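Local coordinates for uncharacterized protein (PDB 4R7F) that is of unknown function but carries a domain like the first domain of type 9 secretion system plug proteins and may act in that pathway, at residues F295-D300 against Y346-V351. Numbering follows the deposited sequence.
Sequences FTLACD and YQYLFV
Tyr346 offers one face of its ring to the edge of Phe295, with the ring centroids 5.0 Å apart. The planes stand at 80°, which makes this a T-shaped (edge-to-face) pair. Phe295 CE2 leads the approach, reaching over the centre of the tyrosine ring and coming to 3.7 Å from Tyr346 CD2. With chi1 at 71°, Tyr346 CG sits between the backbone N and the carbonyl carbon, and the ring is thereby laid beneath the phenylalanine edge, while its hydroxyl is hydrogen-bonded to Asp256 OD2. Were Tyr346 replaced by an alanine, the Phe295 edge would probably lose the ring face it packs on, and Asp256 a tyrosine hydroxyl partner.

Two residues on, the CB of Tyr348 is directed toward strand 290-298, and this residue buries the largest area of any here. Its ring receives Leu297 CD2 over one face, 4.2 Å from the Tyr348 ring centroid, as a CH-pi contact. The methyl is displaced toward the rim, where Tyr348 CG is 4.0 Å from Leu297 CD2. Leu297 CB also backs onto the far end of the tyrosine, 4.1 Å from Tyr348 CZ. The Tyr348 OH lies near the edge of the Phe295 ring, 3.9 Å from Phe295 CD2, and is itself hydrogen-bonded to Asp256 OD2, so one carboxylate oxygen holds both tyrosines.

The axes of 295-298 and 346-351 approach to 9.9 Å at 50°, a spacing of facing sheets rather than paired strands, consistent with an immunoglobulin-like beta-sandwich. Strand 290-298 pairs with 332-340 in one sheet; strand 342-352 pairs with 225-228 and 305-310 in the other, and Met227 and Leu309 from those two strands pack against both Phe295 and Tyr346.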
ATOM      1  N   PHE A 295     -28.965   0.064 -11.064  1.00 28.57           N
ATOM      2  CA  PHE A 295     -28.625   0.232  -9.646  1.00 29.77           C
ATOM      3  C   PHE A 295     -29.887   0.494  -8.871  1.00 30.21           C
ATOM      4  O   PHE A 295     -30.740   1.249  -9.339  1.00 32.96           O
ATOM      5  CB  PHE A 295     -27.718   1.439  -9.434  1.00 33.12           C
ATOM      6  CG  PHE A 295     -26.352   1.304 -10.046  1.00 31.63           C
ATOM      7  CD1 PHE A 295     -26.163   1.510 -11.394  1.00 25.81           C
ATOM      8  CD2 PHE A 295     -25.259   1.046  -9.257  1.00 32.43           C
ATOM      9  CE1 PHE A 295     -24.908   1.432 -11.937  1.00 26.61           C
ATOM     10  CE2 PHE A 295     -24.001   0.950  -9.803  1.00 27.48           C
ATOM     11  CZ  PHE A 295     -23.824   1.149 -11.142  1.00 28.12           C
ATOM     12  N   THR A 296     -29.961  -0.074  -7.672  1.00 26.71           N
ATOM     13  CA  THR A 296     -31.107   0.071  -6.806  1.00 30.56           C
ATOM     14  C   THR A 296     -30.646   0.297  -5.391  1.00 27.78           C
ATOM     15  O   THR A 296     -29.881  -0.520  -4.876  1.00 33.93           O
ATOM     16  CB  THR A 296     -31.982  -1.205  -6.841  1.00 34.53           C
ATOM     17  OG1 THR A 296     -32.479  -1.397  -8.169  1.00 39.05           O
ATOM     18  CG2 THR A 296     -33.150  -1.052  -5.945  1.00 37.59           C
ATOM     19  N   LEU A 297     -31.092   1.397  -4.767  1.00 28.19           N
ATOM     20  CA  LEU A 297     -30.848   1.645  -3.344  1.00 27.08           C
ATOM     21  C   LEU A 297     -32.170   1.732  -2.605  1.00 29.96           C
ATOM     22  O   LEU A 297     -32.894   2.692  -2.763  1.00 32.24           O
ATOM     23  CB  LEU A 297     -30.026   2.920  -3.131  1.00 29.21           C
ATOM     24  CG  LEU A 297     -29.851   3.399  -1.674  1.00 36.31           C
ATOM     25  CD1 LEU A 297     -29.076   2.381  -0.847  1.00 33.63           C
ATOM     26  CD2 LEU A 297     -29.175   4.754  -1.614  1.00 29.07           C
ATOM     27  N   ALA A 298     -32.479   0.714  -1.801  1.00 31.91           N
ATOM     28  CA  ALA A 298     -33.770   0.627  -1.097  1.00 33.07           C
ATOM     29  C   ALA A 298     -33.717   1.323   0.253  1.00 31.64           C
ATOM     30  O   ALA A 298     -33.128   0.831   1.164  1.00 30.08           O
ATOM     31  CB  ALA A 298     -34.195  -0.821  -0.905  1.00 26.54           C
ATOM     32  N   CYS A 299     -34.336   2.487   0.353  1.00 34.81           N
ATOM     33  CA  CYS A 299     -34.472   3.188   1.598  1.00 33.21           C
ATOM     34  C   CYS A 299     -35.512   4.202   1.328  1.00 37.25           C
ATOM     35  O   CYS A 299     -35.916   4.395   0.155  1.00 35.90           O
ATOM     36  CB  CYS A 299     -33.164   3.830   2.048  1.00 31.95           C
ATOM     37  SG  CYS A 299     -32.424   4.958   0.873  1.00 36.73           S
ATOM     38  N   ASP A 300     -35.986   4.809   2.407  1.00 30.78           N
ATOM     39  CA  ASP A 300     -36.921   5.929   2.322  1.00 32.57           C
ATOM     40  C   ASP A 300     -36.152   7.072   1.736  1.00 37.55           C
ATOM     41  O   ASP A 300     -34.933   7.102   1.907  1.00 34.43           O
ATOM     42  CB  ASP A 300     -37.364   6.329   3.722  1.00 37.94           C
ATOM     43  CG  ASP A 300     -38.441   5.401   4.285  1.00 40.58           C
ATOM     44  OD1 ASP A 300     -39.003   4.532   3.547  1.00 46.74           O
ATOM     45  OD2 ASP A 300     -38.757   5.591   5.464  1.00 41.87           O
ATOM     46  N   TYR A 346     -18.182   1.592  -6.461  1.00 30.81           N
ATOM     47  CA  TYR A 346     -19.164   2.648  -6.467  1.00 28.12           C
ATOM     48  C   TYR A 346     -19.697   2.896  -5.071  1.00 28.28           C
ATOM     49  O   TYR A 346     -19.560   2.061  -4.198  1.00 29.34           O
ATOM     50  CB  TYR A 346     -20.326   2.333  -7.444  1.00 29.50           C
ATOM     51  CG  TYR A 346     -21.267   1.212  -7.017  1.00 26.06           C
ATOM     52  CD1 TYR A 346     -20.952  -0.128  -7.210  1.00 25.11           C
ATOM     53  CD2 TYR A 346     -22.496   1.504  -6.447  1.00 25.22           C
ATOM     54  CE1 TYR A 346     -21.858  -1.138  -6.831  1.00 28.45           C
ATOM     55  CE2 TYR A 346     -23.382   0.509  -6.064  1.00 27.54           C
ATOM     56  CZ  TYR A 346     -23.066  -0.807  -6.239  1.00 27.70           C
ATOM     57  OH  TYR A 346     -24.002  -1.759  -5.850  1.00 28.47           O
ATOM     58  N   GLN A 347     -20.311   4.060  -4.879  1.00 31.42           N
ATOM     59  CA  GLN A 347     -20.993   4.370  -3.646  1.00 26.96           C
ATOM     60  C   GLN A 347     -22.001   5.463  -3.902  1.00 29.10           C
ATOM     61  O   GLN A 347     -22.104   6.034  -5.008  1.00 29.99           O
ATOM     62  CB  GLN A 347     -20.002   4.819  -2.589  1.00 26.40           C
ATOM     63  CG  GLN A 347     -19.419   6.166  -2.886  1.00 26.72           C
ATOM     64  CD  GLN A 347     -18.396   6.639  -1.863  1.00 29.03           C
ATOM     65  OE1 GLN A 347     -18.207   6.048  -0.797  1.00 29.14           O
ATOM     66  NE2 GLN A 347     -17.726   7.732  -2.194  1.00 24.45           N
ATOM     67  N   TYR A 348     -22.721   5.776  -2.846  1.00 27.87           N
ATOM     68  CA  TYR A 348     -23.821   6.679  -2.893  1.00 27.40           C
ATOM     69  C   TYR A 348     -23.553   7.834  -1.938  1.00 26.05           C
ATOM     70  O   TYR A 348     -23.423   7.635  -0.738  1.00 29.06           O
ATOM     71  CB  TYR A 348     -25.087   5.942  -2.462  1.00 27.22           C
ATOM     72  CG  TYR A 348     -25.543   4.824  -3.387  1.00 34.06           C
ATOM     73  CD1 TYR A 348     -26.113   5.080  -4.648  1.00 30.20           C
ATOM     74  CD2 TYR A 348     -25.470   3.511  -2.973  1.00 33.23           C
ATOM     75  CE1 TYR A 348     -26.555   4.041  -5.450  1.00 32.15           C
ATOM     76  CE2 TYR A 348     -25.897   2.482  -3.773  1.00 27.30           C
ATOM     77  CZ  TYR A 348     -26.426   2.732  -5.003  1.00 29.83           C
ATOM     78  OH  TYR A 348     -26.856   1.644  -5.737  1.00 27.81           O
ATOM     79  N   LEU A 349     -23.488   9.038  -2.479  1.00 25.41           N
ATOM     80  CA  LEU A 349     -23.239  10.210  -1.676  1.00 29.93           C
ATOM     81  C   LEU A 349     -24.502  11.043  -1.610  1.00 28.30           C
ATOM     82  O   LEU A 349     -25.220  11.147  -2.575  1.00 28.29           O
ATOM     83  CB  LEU A 349     -22.130  11.051  -2.296  1.00 25.80           C
ATOM     84  CG  LEU A 349     -20.718  10.486  -2.350  1.00 27.26           C
ATOM     85  CD1 LEU A 349     -19.803  11.550  -2.961  1.00 30.38           C
ATOM     86  CD2 LEU A 349     -20.231  10.114  -0.962  1.00 26.48           C
ATOM     87  N   PHE A 350     -24.730  11.639  -0.458  1.00 24.86           N
ATOM     88  CA  PHE A 350     -25.780  12.595  -0.218  1.00 25.93           C
ATOM     89  C   PHE A 350     -25.211  14.026  -0.289  1.00 25.00           C
ATOM     90  O   PHE A 350     -24.214  14.327   0.361  1.00 30.94           O
ATOM     91  CB  PHE A 350     -26.325  12.334   1.198  1.00 27.40           C
ATOM     92  CG  PHE A 350     -27.403  13.255   1.617  1.00 30.93           C
ATOM     93  CD1 PHE A 350     -28.659  13.183   1.033  1.00 37.30           C
ATOM     94  CD2 PHE A 350     -27.175  14.202   2.601  1.00 31.55           C
ATOM     95  CE1 PHE A 350     -29.674  14.051   1.418  1.00 36.71           C
ATOM     96  CE2 PHE A 350     -28.183  15.066   2.993  1.00 32.96           C
ATOM     97  CZ  PHE A 350     -29.439  14.978   2.410  1.00 36.41           C
ATOM     98  N   VAL A 351     -25.865  14.910  -1.025  1.00 25.86           N
ATOM     99  CA  VAL A 351     -25.472  16.329  -1.080  1.00 26.11           C
ATOM    100  C   VAL A 351     -26.627  17.129  -0.505  1.00 29.88           C
ATOM    101  O   VAL A 351     -27.710  17.132  -1.098  1.00 31.68           O
ATOM    102  CB  VAL A 351     -25.203  16.798  -2.512  1.00 29.58           C
ATOM    103  CG1 VAL A 351     -24.790  18.260  -2.525  1.00 34.01           C
ATOM    104  CG2 VAL A 351     -24.133  15.938  -3.159  1.00 32.05           C
TER